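Local coordinates for protein beta subunit of photoactivated adenylyl cyclase (Beggiatoa sp. PS, PDB 5M2A) that probably makes cyclic AMP from ATP under blue light, pairing a flavin-binding BLUF photoreceptor with a class III adenylyl cyclase domain, at residues K154-S159 with C205-F210; R182-C187 with T199-D204; A217-S222 with I249-G254; V256-M261 with H269-D274; A292-A297 with I324-V329. All coordinates share one frame; numbering follows the deposited sequence. Where two conformers were deposited one is given.

Contact 1. Residues K154-S159 with C205-F210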
# COMPACT_ATOMS: atom_id res chain seq x y z
N LYS A 154 1.23 -19.99 4.61
CA LYS A 154 2.25 -18.96 4.67
C LYS A 154 2.88 -18.90 6.05
O LYS A 154 2.22 -19.12 7.07
CB LYS A 154 1.69 -17.56 4.36
CG LYS A 154 1.22 -17.33 2.94
CD LYS A 154 2.38 -17.26 1.97
CE LYS A 154 2.00 -16.54 0.68
NZ LYS A 154 3.08 -16.69 -0.34
N ILE A 155 4.16 -18.56 6.06
CA ILE A 155 4.83 -18.09 7.27
C ILE A 155 4.63 -16.59 7.31
O ILE A 155 4.95 -15.89 6.35
CB ILE A 155 6.33 -18.44 7.26
CG1 ILE A 155 6.50 -19.96 7.29
CG2 ILE A 155 7.05 -17.76 8.45
CD1 ILE A 155 7.95 -20.45 7.15
N ILE A 156 4.07 -16.10 8.41
CA ILE A 156 3.85 -14.68 8.60
C ILE A 156 4.97 -14.14 9.47
O ILE A 156 5.31 -14.73 10.50
CB ILE A 156 2.47 -14.40 9.22
CG1 ILE A 156 1.38 -15.04 8.36
CG2 ILE A 156 2.22 -12.90 9.32
CD1 ILE A 156 1.23 -14.40 6.97
N PHE A 157 5.54 -13.01 9.06
CA PHE A 157 6.66 -12.37 9.72
C PHE A 157 6.19 -11.02 10.25
O PHE A 157 5.55 -10.26 9.53
CB PHE A 157 7.80 -12.23 8.68
CG PHE A 157 8.96 -11.33 9.10
CD1 PHE A 157 8.81 -9.95 9.14
CD2 PHE A 157 10.21 -11.88 9.34
CE1 PHE A 157 9.89 -9.12 9.49
CE2 PHE A 157 11.30 -11.05 9.68
CZ PHE A 157 11.14 -9.68 9.76
N PHE A 158 6.49 -10.73 11.52
CA PHE A 158 6.30 -9.39 12.08
C PHE A 158 7.57 -9.02 12.82
O PHE A 158 8.07 -9.81 13.61
CB PHE A 158 5.12 -9.33 13.07
CG PHE A 158 3.78 -9.15 12.44
CD1 PHE A 158 3.38 -7.91 11.99
CD2 PHE A 158 2.91 -10.21 12.31
CE1 PHE A 158 2.13 -7.73 11.41
CE2 PHE A 158 1.66 -10.04 11.74
CZ PHE A 158 1.27 -8.79 11.29
N SER A 159 8.09 -7.83 12.55
CA SER A 159 9.22 -7.32 13.32
C SER A 159 8.95 -5.86 13.66
O SER A 159 8.37 -5.13 12.86
CB SER A 159 10.54 -7.46 12.57
OG SER A 159 10.57 -6.66 11.40
N CYS A 205 6.12 -1.39 12.60
CA CYS A 205 6.13 -2.83 12.37
C CYS A 205 6.23 -3.15 10.89
O CYS A 205 5.56 -2.52 10.06
CB CYS A 205 4.86 -3.50 12.93
SG CYS A 205 4.60 -3.40 14.71
N VAL A 206 7.05 -4.14 10.55
CA VAL A 206 7.17 -4.66 9.19
C VAL A 206 6.43 -5.99 9.16
O VAL A 206 6.70 -6.89 9.97
CB VAL A 206 8.63 -4.86 8.77
CG1 VAL A 206 8.69 -5.46 7.35
CG2 VAL A 206 9.41 -3.55 8.85
N MET A 207 5.49 -6.12 8.22
CA MET A 207 4.75 -7.35 8.02
C MET A 207 5.15 -7.97 6.69
O MET A 207 5.16 -7.28 5.67
CB MET A 207 3.25 -7.10 8.05
CG MET A 207 2.42 -8.36 7.78
SD MET A 207 0.65 -7.97 7.69
CE MET A 207 -0.06 -9.60 7.43
N ALA A 208 5.45 -9.27 6.70
CA ALA A 208 5.89 -9.94 5.49
C ALA A 208 5.45 -11.40 5.54
O ALA A 208 5.02 -11.89 6.59
CB ALA A 208 7.41 -9.85 5.29
N SER A 209 5.51 -12.08 4.40
CA SER A 209 5.21 -13.50 4.39
C SER A 209 6.28 -14.25 3.61
O SER A 209 6.99 -13.69 2.77
CB SER A 209 3.83 -13.79 3.79
OG SER A 209 3.80 -13.39 2.44
N PHE A 210 6.37 -15.54 3.93
CA PHE A 210 7.21 -16.50 3.24
C PHE A 210 6.36 -17.72 2.91
O PHE A 210 5.31 -17.94 3.52
CB PHE A 210 8.41 -16.92 4.12
CG PHE A 210 9.39 -15.80 4.40
CD1 PHE A 210 9.18 -14.90 5.43
CD2 PHE A 210 10.56 -15.71 3.66
CE1 PHE A 210 10.11 -13.90 5.69
CE2 PHE A 210 11.50 -14.72 3.93
CZ PHE A 210 11.28 -13.82 4.94
O HOH W 1 5.06 -15.12 0.42

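Contact 2. Residues R182-C187 with T199-D204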
# COMPACT_ATOMS: atom_id res chain seq x y z
N ARG A 182 15.47 3.82 8.25
CA ARG A 182 16.64 2.95 8.19
C ARG A 182 16.26 1.53 8.56
O ARG A 182 16.67 0.57 7.90
CB ARG A 182 17.73 3.47 9.13
CG ARG A 182 19.04 2.69 9.03
CD ARG A 182 19.63 2.77 7.62
NE ARG A 182 20.97 2.17 7.56
CZ ARG A 182 22.08 2.81 7.88
NH1 ARG A 182 22.02 4.07 8.29
NH2 ARG A 182 23.27 2.20 7.80
N TYR A 183 15.45 1.39 9.61
CA TYR A 183 14.93 0.09 10.03
C TYR A 183 14.12 -0.56 8.91
O TYR A 183 14.34 -1.73 8.57
CB TYR A 183 14.08 0.29 11.28
CG TYR A 183 13.44 -0.97 11.76
CD1 TYR A 183 14.22 -1.98 12.31
CD2 TYR A 183 12.08 -1.16 11.66
CE1 TYR A 183 13.65 -3.16 12.74
CE2 TYR A 183 11.48 -2.33 12.11
CZ TYR A 183 12.28 -3.32 12.64
OH TYR A 183 11.70 -4.48 13.08
N PHE A 184 13.18 0.19 8.33
CA PHE A 184 12.43 -0.36 7.20
C PHE A 184 13.33 -0.74 6.03
O PHE A 184 13.11 -1.78 5.39
CB PHE A 184 11.38 0.66 6.74
CG PHE A 184 10.22 0.81 7.67
CD1 PHE A 184 10.00 -0.09 8.71
CD2 PHE A 184 9.31 1.84 7.48
CE1 PHE A 184 8.90 0.06 9.57
CE2 PHE A 184 8.22 2.00 8.31
CZ PHE A 184 8.01 1.11 9.37
N SER A 185 14.30 0.12 5.68
CA SER A 185 15.19 -0.19 4.57
C SER A 185 15.92 -1.50 4.80
O SER A 185 16.04 -2.33 3.88
CB SER A 185 16.20 0.95 4.38
OG SER A 185 17.03 0.72 3.25
N ILE A 186 16.42 -1.71 6.01
CA ILE A 186 17.16 -2.93 6.32
C ILE A 186 16.25 -4.14 6.25
O ILE A 186 16.57 -5.15 5.62
CB ILE A 186 17.80 -2.82 7.72
CG1 ILE A 186 18.96 -1.82 7.68
CG2 ILE A 186 18.28 -4.20 8.23
CD1 ILE A 186 19.42 -1.38 9.08
N CYS A 187 15.08 -4.06 6.89
CA CYS A 187 14.17 -5.19 6.89
C CYS A 187 13.74 -5.54 5.48
O CYS A 187 13.78 -6.71 5.08
CB CYS A 187 12.95 -4.90 7.76
SG CYS A 187 13.31 -4.78 9.54
N THR A 199 4.46 -7.11 2.97
CA THR A 199 3.05 -6.82 2.72
C THR A 199 2.69 -5.38 3.06
O THR A 199 2.04 -4.70 2.26
CB THR A 199 2.16 -7.79 3.51
OG1 THR A 199 2.00 -7.31 4.85
CG2 THR A 199 2.80 -9.17 3.58
N LYS A 200 3.14 -4.89 4.21
CA LYS A 200 2.87 -3.50 4.57
C LYS A 200 3.71 -3.14 5.78
O LYS A 200 4.23 -4.02 6.48
CB LYS A 200 1.38 -3.26 4.86
CG LYS A 200 0.85 -4.11 6.01
CD LYS A 200 -0.69 -4.11 6.05
CE LYS A 200 -1.27 -4.94 4.91
NZ LYS A 200 -2.74 -4.88 4.84
N PHE A 201 3.81 -1.83 6.03
CA PHE A 201 4.30 -1.27 7.28
C PHE A 201 3.10 -0.82 8.12
O PHE A 201 2.19 -0.16 7.61
CB PHE A 201 5.23 -0.07 7.04
CG PHE A 201 6.38 -0.36 6.14
CD1 PHE A 201 6.96 -1.61 6.10
CD2 PHE A 201 6.89 0.63 5.30
CE1 PHE A 201 8.04 -1.87 5.25
CE2 PHE A 201 7.95 0.37 4.46
CZ PHE A 201 8.53 -0.87 4.44
N ILE A 202 3.09 -1.20 9.40
CA ILE A 202 2.05 -0.79 10.34
C ILE A 202 2.75 -0.12 11.52
O ILE A 202 3.35 -0.80 12.36
CB ILE A 202 1.19 -1.97 10.81
CG1 ILE A 202 0.69 -2.77 9.61
CG2 ILE A 202 0.02 -1.49 11.65
CD1 ILE A 202 0.45 -4.22 9.93
N GLY A 203 2.67 1.20 11.60
CA GLY A 203 3.48 1.86 12.61
C GLY A 203 4.94 1.57 12.35
O GLY A 203 5.43 1.68 11.22
N ASP A 204 5.65 1.16 13.39
CA ASP A 204 7.05 0.77 13.25
C ASP A 204 7.21 -0.70 12.91
O ASP A 204 8.34 -1.20 12.93
CB ASP A 204 7.82 1.07 14.54
CG ASP A 204 7.27 0.31 15.74
OD1 ASP A 204 6.04 0.37 15.96
OD2 ASP A 204 8.05 -0.36 16.46

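Contact 3. Residues A217-S222 with I249-G254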
# COMPACT_ATOMS: atom_id res chain seq x y z
N ALA A 217 14.73 -19.81 5.27
CA ALA A 217 14.94 -18.43 4.83
C ALA A 217 14.30 -17.43 5.79
O ALA A 217 14.85 -16.34 6.02
CB ALA A 217 14.37 -18.23 3.42
N ALA A 218 13.14 -17.77 6.35
CA ALA A 218 12.48 -16.90 7.32
C ALA A 218 13.30 -16.74 8.60
O ALA A 218 13.39 -15.63 9.16
CB ALA A 218 11.10 -17.47 7.65
N ILE A 219 13.89 -17.82 9.09
CA ILE A 219 14.75 -17.74 10.28
C ILE A 219 16.00 -16.94 9.96
O ILE A 219 16.41 -16.06 10.73
CB ILE A 219 15.10 -19.15 10.78
CG1 ILE A 219 13.82 -19.93 11.11
CG2 ILE A 219 16.05 -19.08 11.98
CD1 ILE A 219 13.05 -19.35 12.25
N ARG A 220 16.64 -17.24 8.83
CA ARG A 220 17.86 -16.53 8.42
C ARG A 220 17.59 -15.04 8.21
O ARG A 220 18.41 -14.19 8.58
CB ARG A 220 18.43 -17.16 7.15
CG ARG A 220 18.93 -18.55 7.36
CD ARG A 220 19.36 -19.24 6.07
NE ARG A 220 19.92 -20.55 6.40
CZ ARG A 220 19.76 -21.64 5.65
NH1 ARG A 220 19.05 -21.57 4.54
NH2 ARG A 220 20.29 -22.79 6.01
N THR A 221 16.46 -14.72 7.57
CA THR A 221 16.04 -13.33 7.47
C THR A 221 16.05 -12.66 8.83
O THR A 221 16.63 -11.58 9.02
CB THR A 221 14.64 -13.27 6.87
OG1 THR A 221 14.70 -13.64 5.48
CG2 THR A 221 14.07 -11.87 7.00
N SER A 222 15.37 -13.28 9.80
CA SER A 222 15.24 -12.71 11.13
C SER A 222 16.60 -12.51 11.78
O SER A 222 16.87 -11.47 12.39
CB SER A 222 14.35 -13.61 11.98
OG SER A 222 13.10 -13.80 11.34
N ILE A 249 11.19 -10.12 16.79
CA ILE A 249 10.59 -10.70 15.60
C ILE A 249 9.73 -11.88 16.00
O ILE A 249 10.15 -12.69 16.83
CB ILE A 249 11.66 -11.12 14.57
CG1 ILE A 249 12.51 -9.90 14.20
CG2 ILE A 249 11.00 -11.71 13.32
CD1 ILE A 249 13.72 -10.17 13.33
N GLY A 250 8.54 -11.96 15.42
CA GLY A 250 7.68 -13.13 15.59
C GLY A 250 7.39 -13.77 14.24
O GLY A 250 7.22 -13.06 13.24
N LEU A 251 7.31 -15.10 14.23
CA LEU A 251 6.95 -15.83 13.02
C LEU A 251 5.85 -16.82 13.34
O LEU A 251 5.88 -17.49 14.38
CB LEU A 251 8.13 -16.58 12.44
CG LEU A 251 9.46 -15.86 12.23
CD1 LEU A 251 10.50 -16.89 11.81
CD2 LEU A 251 9.33 -14.78 11.17
N SER A 252 4.90 -16.97 12.42
CA SER A 252 3.86 -17.97 12.58
C SER A 252 3.68 -18.68 11.25
O SER A 252 4.23 -18.27 10.23
CB SER A 252 2.53 -17.35 13.02
OG SER A 252 2.03 -16.54 11.98
N TYR A 253 2.96 -19.79 11.29
CA TYR A 253 2.69 -20.57 10.10
C TYR A 253 1.24 -21.01 10.11
O TYR A 253 0.75 -21.51 11.13
CB TYR A 253 3.60 -21.80 10.02
CG TYR A 253 3.29 -22.70 8.85
CD1 TYR A 253 3.48 -22.26 7.55
CD2 TYR A 253 2.80 -23.98 9.04
CE1 TYR A 253 3.21 -23.08 6.47
CE2 TYR A 253 2.53 -24.81 7.96
CZ TYR A 253 2.73 -24.35 6.68
OH TYR A 253 2.47 -25.17 5.61
N GLY A 254 0.55 -20.86 8.99
CA GLY A 254 -0.82 -21.34 8.96
C GLY A 254 -1.49 -21.00 7.66
O GLY A 254 -0.87 -20.44 6.74

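Contact 4. Residues V256-M261 with H269-D274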
# COMPACT_ATOMS: atom_id res chain seq x y z
N VAL A 256 -3.80 -18.87 5.45
CA VAL A 256 -4.22 -17.48 5.35
C VAL A 256 -4.86 -17.28 4.00
O VAL A 256 -4.46 -17.90 3.01
CB VAL A 256 -3.05 -16.49 5.56
CG1 VAL A 256 -2.48 -16.62 6.97
CG2 VAL A 256 -1.97 -16.71 4.52
N ILE A 257 -5.89 -16.46 3.97
CA ILE A 257 -6.53 -16.07 2.72
C ILE A 257 -5.76 -14.88 2.19
O ILE A 257 -5.53 -13.91 2.91
CB ILE A 257 -8.01 -15.74 2.94
CG1 ILE A 257 -8.73 -16.95 3.51
CG2 ILE A 257 -8.65 -15.28 1.63
CD1 ILE A 257 -10.17 -16.67 3.89
N GLU A 258 -5.33 -14.95 0.93
CA GLU A 258 -4.57 -13.88 0.30
C GLU A 258 -5.35 -13.38 -0.90
O GLU A 258 -5.82 -14.17 -1.72
CB GLU A 258 -3.18 -14.36 -0.14
CG GLU A 258 -2.41 -13.31 -0.94
CD GLU A 258 -0.91 -13.56 -0.98
OE1 GLU A 258 -0.14 -12.68 -0.53
OE2 GLU A 258 -0.49 -14.64 -1.46
N GLY A 259 -5.51 -12.06 -1.00
CA GLY A 259 -6.22 -11.50 -2.13
C GLY A 259 -6.73 -10.10 -1.85
O GLY A 259 -6.40 -9.47 -0.85
N ASN A 260 -7.56 -9.64 -2.78
CA ASN A 260 -8.13 -8.31 -2.72
C ASN A 260 -9.27 -8.28 -1.72
O ASN A 260 -10.14 -9.16 -1.74
CB ASN A 260 -8.65 -7.91 -4.10
CG ASN A 260 -7.57 -7.94 -5.15
OD1 ASN A 260 -6.45 -7.50 -4.90
ND2 ASN A 260 -7.90 -8.48 -6.33
N MET A 261 -9.28 -7.28 -0.85
CA MET A 261 -10.36 -7.13 0.11
C MET A 261 -10.68 -5.66 0.30
O MET A 261 -9.81 -4.79 0.20
CB MET A 261 -10.01 -7.78 1.45
CG MET A 261 -10.27 -9.28 1.45
SD MET A 261 -9.26 -10.16 2.66
CE MET A 261 -7.91 -10.75 1.65
N HIS A 269 -4.63 -5.39 -0.75
CA HIS A 269 -4.17 -6.71 -0.70
C HIS A 269 -4.08 -7.00 0.79
O HIS A 269 -3.46 -6.28 1.51
CB HIS A 269 -2.77 -6.74 -1.17
CG HIS A 269 -2.17 -8.09 -1.15
ND1 HIS A 269 -1.14 -8.43 -0.32
CD2 HIS A 269 -2.46 -9.19 -1.87
CE1 HIS A 269 -0.81 -9.68 -0.54
NE2 HIS A 269 -1.60 -10.17 -1.47
N THR A 270 -4.70 -8.06 1.23
CA THR A 270 -4.70 -8.39 2.64
C THR A 270 -4.42 -9.88 2.84
O THR A 270 -4.48 -10.66 1.91
CB THR A 270 -6.04 -7.95 3.26
OG1 THR A 270 -6.47 -6.72 2.68
CG2 THR A 270 -6.01 -7.78 4.81
N LEU A 271 -4.08 -10.23 4.06
CA LEU A 271 -3.85 -11.59 4.47
C LEU A 271 -4.71 -11.75 5.67
O LEU A 271 -4.62 -11.00 6.58
CB LEU A 271 -2.39 -11.86 4.79
CG LEU A 271 -1.36 -11.75 3.69
CD1 LEU A 271 0.01 -11.69 4.29
CD2 LEU A 271 -1.47 -12.87 2.69
N LEU A 272 -5.55 -12.75 5.64
CA LEU A 272 -6.53 -13.03 6.68
C LEU A 272 -6.24 -14.40 7.26
O LEU A 272 -6.18 -15.38 6.51
CB LEU A 272 -7.96 -13.04 6.16
CG LEU A 272 -8.69 -11.84 5.57
CD1 LEU A 272 -10.10 -12.30 5.20
CD2 LEU A 272 -8.74 -10.68 6.54
N GLY A 273 -6.13 -14.48 8.57
CA GLY A 273 -6.04 -15.77 9.22
C GLY A 273 -5.39 -15.65 10.58
O GLY A 273 -4.74 -14.66 10.89
N ASP A 274 -5.57 -16.72 11.36
CA ASP A 274 -5.04 -16.76 12.72
C ASP A 274 -3.55 -16.48 12.75
O ASP A 274 -3.04 -15.85 13.69
CB ASP A 274 -5.31 -18.13 13.34
CG ASP A 274 -6.49 -18.12 14.27
OD1 ASP A 274 -6.72 -17.07 14.91
OD2 ASP A 274 -7.19 -19.15 14.37

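Contact 5. Residues A292-A297 with I324-V329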
# COMPACT_ATOMS: atom_id res chain seq x y z
N ALA A 292 15.36 -12.71 20.81
CA ALA A 292 14.78 -11.66 19.97
C ALA A 292 13.91 -12.20 18.84
O ALA A 292 13.38 -11.41 18.04
CB ALA A 292 15.90 -10.80 19.39
N LEU A 293 13.77 -13.52 18.74
CA LEU A 293 12.96 -14.17 17.72
C LEU A 293 12.10 -15.23 18.39
O LEU A 293 12.61 -16.03 19.17
CB LEU A 293 13.86 -14.83 16.66
CG LEU A 293 13.20 -15.79 15.68
CD1 LEU A 293 12.21 -15.03 14.81
CD2 LEU A 293 14.26 -16.48 14.83
N ALA A 294 10.81 -15.23 18.10
CA ALA A 294 9.93 -16.27 18.63
C ALA A 294 9.02 -16.77 17.52
O ALA A 294 8.52 -15.99 16.72
CB ALA A 294 9.08 -15.75 19.79
N PHE A 295 8.76 -18.09 17.50
CA PHE A 295 7.93 -18.62 16.43
C PHE A 295 7.20 -19.87 16.90
O PHE A 295 7.45 -20.41 17.99
CB PHE A 295 8.76 -18.87 15.15
CG PHE A 295 9.99 -19.70 15.37
CD1 PHE A 295 9.90 -21.07 15.53
CD2 PHE A 295 11.25 -19.10 15.39
CE1 PHE A 295 11.04 -21.85 15.72
CE2 PHE A 295 12.39 -19.87 15.59
CZ PHE A 295 12.29 -21.23 15.76
N THR A 296 6.25 -20.30 16.08
CA THR A 296 5.38 -21.42 16.41
C THR A 296 6.00 -22.75 16.02
O THR A 296 6.98 -22.82 15.27
CB THR A 296 4.03 -21.28 15.70
OG1 THR A 296 4.24 -21.27 14.29
CG2 THR A 296 3.34 -19.98 16.11
N ALA A 297 5.40 -23.83 16.55
CA ALA A 297 5.80 -25.17 16.15
C ALA A 297 5.67 -25.37 14.65
O ALA A 297 6.49 -26.07 14.05
CB ALA A 297 4.96 -26.21 16.90
N ILE A 324 -0.33 -21.83 22.78
CA ILE A 324 0.49 -22.36 21.70
C ILE A 324 1.93 -22.51 22.18
O ILE A 324 2.44 -21.69 22.95
CB ILE A 324 0.44 -21.46 20.45
CG1 ILE A 324 0.87 -20.04 20.82
CG2 ILE A 324 -0.96 -21.45 19.84
CD1 ILE A 324 1.39 -19.25 19.65
N GLU A 325 2.58 -23.57 21.71
CA GLU A 325 3.99 -23.77 21.99
C GLU A 325 4.82 -22.71 21.28
O GLU A 325 4.62 -22.46 20.08
CB GLU A 325 4.44 -25.16 21.54
CG GLU A 325 4.03 -26.26 22.50
CD GLU A 325 4.60 -26.04 23.89
OE1 GLU A 325 5.84 -26.07 24.04
OE2 GLU A 325 3.81 -25.83 24.83
N VAL A 326 5.73 -22.08 22.00
CA VAL A 326 6.62 -21.07 21.43
C VAL A 326 8.02 -21.64 21.34
O VAL A 326 8.49 -22.29 22.27
CB VAL A 326 6.61 -19.77 22.26
CG1 VAL A 326 7.58 -18.76 21.64
CG2 VAL A 326 5.21 -19.22 22.34
N TYR A 327 8.67 -21.40 20.21
CA TYR A 327 10.03 -21.85 19.98
C TYR A 327 10.91 -20.68 19.57
O TYR A 327 10.43 -19.62 19.18
CB TYR A 327 10.10 -22.92 18.87
CG TYR A 327 9.48 -24.23 19.25
CD1 TYR A 327 8.13 -24.47 19.03
CD2 TYR A 327 10.25 -25.23 19.82
CE1 TYR A 327 7.56 -25.69 19.39
CE2 TYR A 327 9.69 -26.44 20.18
CZ TYR A 327 8.35 -26.66 19.95
OH TYR A 327 7.81 -27.87 20.31
N THR A 328 12.21 -20.92 19.65
CA THR A 328 13.21 -20.01 19.12
C THR A 328 14.39 -20.85 18.66
O THR A 328 14.34 -22.09 18.68
CB THR A 328 13.60 -18.97 20.17
OG1 THR A 328 14.46 -18.00 19.57
CG2 THR A 328 14.32 -19.62 21.34
N VAL A 329 15.45 -20.18 18.23
CA VAL A 329 16.71 -20.84 17.94
C VAL A 329 17.78 -20.25 18.85
O VAL A 329 17.70 -19.10 19.27
CB VAL A 329 17.12 -20.73 16.45
CG1 VAL A 329 16.09 -21.47 15.55
CG2 VAL A 329 17.25 -19.27 16.01
O HOH W 2 3.17 -23.30 18.11

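Contact 1. Residues K154-S159 with C205-F210
Met207 runs alongside the Phe158 ring, both side chains leaving the sheet in the same direction. Its CB lies 3.6 Å from Phe158 CE1, and CG sits 3.7 Å from Phe158 CZ. SD comes next, 4.7 Å from the ring centroid and approaching obliquely, in a Met-aromatic contact. CE, at the tip, is 4.2 Å from Phe158 CZ and comes within 4.4 Å of Ile156 CG2. With CG anti to the backbone N (chi1 177°) and the rest of the chain extended, the thioether is laid along the ring. The two strands are central antiparallel neighbours in the cyclase sheet, and the magnesium-site residues Asp160, Ile161 and Asp204 lie at the adjoining strand ends. An alanine in place of Phe158 would remove the ring and is likely to leave the Met207 thioether without its flat neighbour and free to turn. On the other face of the sheet Phe157 CB meets the edge of the Phe210 ring, 4.1 Å from CE1, beneath helix 215-235. Backbone bonds join Ile155 with Phe210, Phe157 with Ala208 and Ser159 with Val206, each pair bonded both ways. At one end a water accepts from Lys154 NZ, 2.6 Å away, and donates to Ser209 OG.

Contact 2. Residues R182-C187 with T199-D204
The backbone oxygen of Asp204 meets two aromatic rings of helix 173-193 but has no hydrogen-bond partner in the model. Tyr183 CE2 approaches Asp204 O obliquely at 3.4 Å, while Phe184 turns its edge to the same oxygen, with CE1 3.6 Å away. The next carbonyl back along the chain is met in the same manner, Phe184 CZ standing 3.2 Å from Gly203 O near the plane of the ring. Two buried carbonyls thus face weakly polarised ring C-H groups. One face of the Phe184 ring lies on Phe201 in a face-to-face stack, with centroids 4.0 Å apart and planes 19° from parallel. The closest carbons of the stack are Phe184 CD2 and Phe201 CD2, 3.5 Å apart. Phe184 CG, anti to the carbonyl carbon (chi1 -73°), carries the ring toward the strand, where it overlaps Phe201 coming from the other side. Phe201 belongs to the first strand of the hairpin 197-202/205-211, whose turn carries the magnesium ligand Asp204; Gly203 adopts positive phi in that turn, and Thr199 and Lys200, both facing Met207, form a classic beta bulge. The stack therefore ties the helix directly to the hairpin bearing a metal-site aspartate. Asp204 OD2 also accepts a hydrogen bond from Ile161 N, and Tyr183 OH bonds to Thr247 and Ser159. Beyond Phe201, Asp268 of the second subunit accepts from its backbone N, while Met261 of that subunit packs on Phe184.

Contact 3. Residues A217-S222 with I249-G254
Ser222 and Ile249 meet where helix 215-235 lies against one face of the sheet, a helix-on-sheet layer of the alpha+beta fold of class III cyclase domains. The helical segment runs nearly antiparallel to strand segment 249-254, at 173°, with axes 10.0 Å apart. No hydrogen bond crosses between them, and the contact is made by van der Waals packing. Ile249 turns both branches to the last residue of the helical segment: CD1 sits 3.5 Å from Ser222 O, and CG2 lies 3.6 Å from Ser222 OG. Leu251 brings its two methyls to the same helix. CD2 is 3.9 Å from Ser222 OG, and CD1 reaches Ala218 CB at 4.2 Å. Ile219 CD1 touches Leu251 CD1, but Ile219 was modelled in two conformers, making this part of the packing less certain. On their flanks, Phe295 of strand 293-296 packs on both Leu251 and Ile219. The hydroxyl of Ser222 is bonded within the helix. Ser222 OG, set beside its own backbone N (chi1 -56°), turns back along the helix while touching the isoleucine and leucine methyls. It donates to Ala218 O at 2.9 Å, and Ser222 N reaches that same oxygen from the opposite face of the carbonyl plane.

Contact 4. Residues V256-M261 with H269-D274
Glu258 directs its carboxylate at the edge of the His269 ring, where OE1 lies in the ring plane, 3.1 Å from both NE2 and CE1 of His269. The two side chains slant across each other, with carboxylate and imidazole planes 38° apart. Anti placement of Glu258 CG to the backbone N (chi1 174°) and an extended chain carry the acid past Leu271, whose CD2 lies 3.6 Å from Glu258 CB and flanks the aliphatic part. A leucine in place of Glu258 would probably leave the His269 ring edge without its carboxylate neighbour and Arg133 without its distant, weak ion-pair mate. These side chains are positioned by antiparallel pairing at the corner where strand 247-258 gives way to the hairpin of strands 260-261 and 266-272. Ile257 and Leu272 are bonded both ways. At the corner Thr270 N donates to Gly259 O at 3.0 Å, whereas the return bond from Gly259 N to Thr270 O is weak at 3.4 Å. Gly273 lies close against Val256, where a CB would be tight on CG1. On the face opposite Glu258, Met261 reaches toward the tip of Leu272, an approach that remains uncertain because Met261 was modelled in two conformers. The second subunit covers this side: its Gly203 packs on Thr270 and Leu272, and its Tyr129 OH bonds to Asn260 OD1.

Contact 5. Residues A292-A297 with I324-V329
Thr328 OG1 donates to Leu293 O at 2.7 Å, so a side-chain hydroxyl serves a carbonyl beyond the paired part of the strands. OG1 is anti to the backbone N (chi1 -173°), which brings it across to the neighbouring strand. Next along, Phe295 and Tyr327 form the hydrogen-bonded antiparallel pair: Phe295 N gives to Tyr327 O at 2.8 Å, and Tyr327 N returns a bond to Phe295 O at 2.7 Å. Tyr327 O also lies under the centre of the Phe295 ring, 3.7 Å from its plane. The Phe295 CG stands between the backbone N and the carbonyl carbon (chi1 52°), which folds the ring back over the facing strand. There Phe295 CE1 touches Tyr327 CB at 3.5 Å, the two side chains crossing at about a right angle. Farther on, where the strands diverge, a water replaces direct pairing: it accepts from Ala297 N at 2.8 Å and donates to Glu325 O. Ala297 CB touches Tyr327 CE1 obliquely. Val329 N is buried with no partner in the model, while Glu325 OE1 bonds to Asn311. The segments run at 135°, far from strictly antiparallel, consistent with so short a run of pairing. Strand 293-296 lies parallel to strand 247-258 on its other flank, and Thr296 is the N-cap of helix 297-301: a strand-to-helix junction near one side of the mixed cyclase sheet.

Overall arrangement
All five contacts lie in the cyclase domain and bear on one mixed sheet. Contact 2 is nested within the chain loop closed by contact 1, and contacts 3, 4 and 5 open in turn after it. Contact 1 is central: its centre is about 7 Å from that of contact 3, 11 Å from contact 2 and 13 Å from contact 4. Strand 247-258 serves contacts 3 and 4 and pairs with strand 150-161 of contact 1 and strand 293-296 of contact 5. Contacts 4 and 5, with centres about 23 Å apart, sit toward different sides. Contacts 2 and 4 both touch the second subunit, joining the magnesium-bearing hairpin to the dimer interface, where class III cyclases form their active sites.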